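Local coordinates for segregation and condensation protein A (PDB 5XNS) that probably acts as the kleisin subunit that bridges SMC proteins in chromosome condensation and segregation, this chain being its C-terminal winged-helix domain, at residues 23-28 against 62-67. Residues are numbered along the deposited sequence; the frame is centred on the assembly and turned at random.
Sequences PIKFWD and FGEILV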
loop_
_atom_site.group_PDB
_atom_site.type_symbol
_atom_site.label_atom_id
_atom_site.label_comp_id
_atom_site.label_asym_id
_atom_site.label_seq_id
_atom_site.Cartn_x
_atom_site.Cartn_y
_atom_site.Cartn_z
ATOM N N PRO B 23 -29.221 15.924 22.500
ATOM C CA PRO B 23 -27.925 15.751 21.824
ATOM C C PRO B 23 -27.592 16.942 20.933
ATOM O O PRO B 23 -28.468 17.527 20.289
ATOM C CB PRO B 23 -28.113 14.467 21.004
ATOM C CG PRO B 23 -29.242 13.734 21.683
ATOM C CD PRO B 23 -30.149 14.817 22.193
ATOM N N ILE B 24 -26.308 17.297 20.901
ATOM C CA ILE B 24 -25.827 18.449 20.143
ATOM C C ILE B 24 -25.370 17.990 18.762
ATOM O O ILE B 24 -24.563 17.059 18.642
ATOM C CB ILE B 24 -24.686 19.148 20.905
ATOM C CG1 ILE B 24 -25.213 19.684 22.237
ATOM C CG2 ILE B 24 -24.062 20.268 20.060
ATOM C CD1 ILE B 24 -24.148 19.937 23.241
ATOM N N LYS B 25 -25.889 18.638 17.712
ATOM C CA LYS B 25 -25.433 18.356 16.349
ATOM C C LYS B 25 -23.962 18.735 16.171
ATOM O O LYS B 25 -23.548 19.845 16.520
ATOM C CB LYS B 25 -26.274 19.129 15.327
ATOM C CG LYS B 25 -27.752 18.769 15.263
ATOM C CD LYS B 25 -28.475 19.612 14.200
ATOM C CE LYS B 25 -29.956 19.250 14.126
ATOM N NZ LYS B 25 -30.669 19.944 13.011
ATOM N N PHE B 26 -23.179 17.816 15.598
ATOM C CA PHE B 26 -21.795 18.122 15.241
ATOM C C PHE B 26 -21.704 19.430 14.466
ATOM O O PHE B 26 -20.859 20.279 14.772
ATOM C CB PHE B 26 -21.174 16.973 14.428
ATOM C CG PHE B 26 -19.806 17.296 13.852
ATOM C CD1 PHE B 26 -18.729 17.546 14.686
ATOM C CD2 PHE B 26 -19.609 17.350 12.476
ATOM C CE1 PHE B 26 -17.462 17.835 14.166
ATOM C CE2 PHE B 26 -18.341 17.654 11.932
ATOM C CZ PHE B 26 -17.266 17.894 12.785
ATOM N N TRP B 27 -22.574 19.617 13.460
ATOM C CA TRP B 27 -22.481 20.816 12.628
ATOM C C TRP B 27 -22.522 22.085 13.469
ATOM O O TRP B 27 -21.848 23.070 13.152
ATOM C CB TRP B 27 -23.605 20.868 11.588
ATOM C CG TRP B 27 -23.720 19.682 10.674
ATOM C CD1 TRP B 27 -24.871 19.011 10.349
ATOM C CD2 TRP B 27 -22.663 19.034 9.957
ATOM N NE1 TRP B 27 -24.591 17.984 9.482
ATOM C CE2 TRP B 27 -23.244 17.973 9.224
ATOM C CE3 TRP B 27 -21.282 19.241 9.861
ATOM C CZ2 TRP B 27 -22.487 17.118 8.411
ATOM C CZ3 TRP B 27 -20.538 18.389 9.065
ATOM C CH2 TRP B 27 -21.142 17.342 8.346
ATOM N N ASP B 28 -23.310 22.086 14.543
ATOM C CA ASP B 28 -23.442 23.288 15.359
ATOM C C ASP B 28 -22.197 23.573 16.184
ATOM O O ASP B 28 -22.108 24.647 16.794
ATOM C CB ASP B 28 -24.650 23.173 16.299
ATOM C CG ASP B 28 -25.983 23.142 15.557
ATOM O OD1 ASP B 28 -26.027 23.431 14.333
ATOM O OD2 ASP B 28 -26.998 22.848 16.225
ATOM N N PHE B 62 -21.875 8.221 7.400
ATOM C CA PHE B 62 -21.915 9.574 6.840
ATOM C C PHE B 62 -23.235 10.279 7.120
ATOM O O PHE B 62 -23.603 11.222 6.410
ATOM C CB PHE B 62 -21.625 9.562 5.339
ATOM C CG PHE B 62 -20.341 8.885 4.992
ATOM C CD1 PHE B 62 -19.125 9.488 5.287
ATOM C CD2 PHE B 62 -20.336 7.643 4.376
ATOM C CE1 PHE B 62 -17.927 8.862 4.960
ATOM C CE2 PHE B 62 -19.140 7.009 4.053
ATOM C CZ PHE B 62 -17.938 7.618 4.348
ATOM N N GLY B 63 -23.954 9.830 8.148
ATOM C CA GLY B 63 -25.178 10.477 8.562
ATOM C C GLY B 63 -24.911 11.509 9.627
ATOM O O GLY B 63 -23.782 11.699 10.084
ATOM N N GLU B 64 -25.981 12.196 10.018
ATOM C CA GLU B 64 -25.876 13.213 11.050
ATOM C C GLU B 64 -25.155 12.669 12.278
ATOM O O GLU B 64 -25.436 11.564 12.741
ATOM C CB GLU B 64 -27.269 13.726 11.433
ATOM C CG GLU B 64 -27.229 14.769 12.544
ATOM C CD GLU B 64 -28.184 15.928 12.315
ATOM O OE1 GLU B 64 -29.392 15.789 12.630
ATOM O OE2 GLU B 64 -27.713 16.972 11.798
ATOM N N ILE B 65 -24.222 13.460 12.794
ATOM C CA ILE B 65 -23.453 13.140 13.985
ATOM C C ILE B 65 -23.950 14.012 15.136
ATOM O O ILE B 65 -24.108 15.227 14.974
ATOM C CB ILE B 65 -21.955 13.368 13.728
ATOM C CG1 ILE B 65 -21.498 12.527 12.531
ATOM C CG2 ILE B 65 -21.148 13.070 14.981
ATOM C CD1 ILE B 65 -20.096 12.883 12.015
ATOM N N LEU B 66 -24.189 13.395 16.295
ATOM C CA LEU B 66 -24.617 14.084 17.507
ATOM C C LEU B 66 -23.643 13.801 18.642
ATOM O O LEU B 66 -22.945 12.787 18.651
ATOM C CB LEU B 66 -26.017 13.654 17.947
ATOM C CG LEU B 66 -27.085 13.667 16.867
ATOM C CD1 LEU B 66 -28.254 12.840 17.347
ATOM C CD2 LEU B 66 -27.511 15.102 16.555
ATOM N N VAL B 67 -23.632 14.697 19.624
ATOM C CA VAL B 67 -22.695 14.641 20.737
ATOM C C VAL B 67 -23.461 14.752 22.047
ATOM O O VAL B 67 -24.306 15.644 22.206
ATOM C CB VAL B 67 -21.645 15.764 20.654
ATOM C CG1 VAL B 67 -20.608 15.605 21.772
ATOM C CG2 VAL B 67 -20.989 15.778 19.269
#
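I24 and V67 pair through two backbone bonds, I24 N to V67 O at 2.9 Å and V67 N to I24 O at 2.7 Å. The first is nearly straight (173°) and the second clearly bent (138°), its acceptor also meeting L66 CA in a CA-H...O contact. Beyond the non-hydrogen-bonded pair K25 and L66, F26 N donates to I65 O at 2.8 Å; from F26 to D28 the backbone angles are helical and D28 N bonds back to K25 O, turning the chain away from the sheet. K25 can be traced outward: CB leaves on the L66 face, CG lies 3.9 Å from L66 CD2, CD comes to 3.6 Å from E64 OE2, and CE passes E64 OE1. At the tip NZ stays 4.4 Å from E64 OE1, too long for a salt bridge, so any attraction there is probably weak. Short strand 24-25 thus edges the hairpin of strands 54-58 and 65-69, giving the small antiparallel sheet of a winged-helix domain, the fold of kleisin C-termini. E64 bends at chi2, bringing OE2 near both K25 CD and W27 CD1, with carboxylate and indole planes 59° apart. On the other face I24 and V67 both pack on V13 of helix 3-20. F26 sets CB 3.8 Å from I65 CB; with CG anti to the backbone N, its ring is carried away from 62-67 onto I38, T41 and L45 of helix 35-50. Apolar side chains of the partner protein's chain also pack on F26, W27 and I65, while F62 takes a cation-pi contact from a basic residue of that chain.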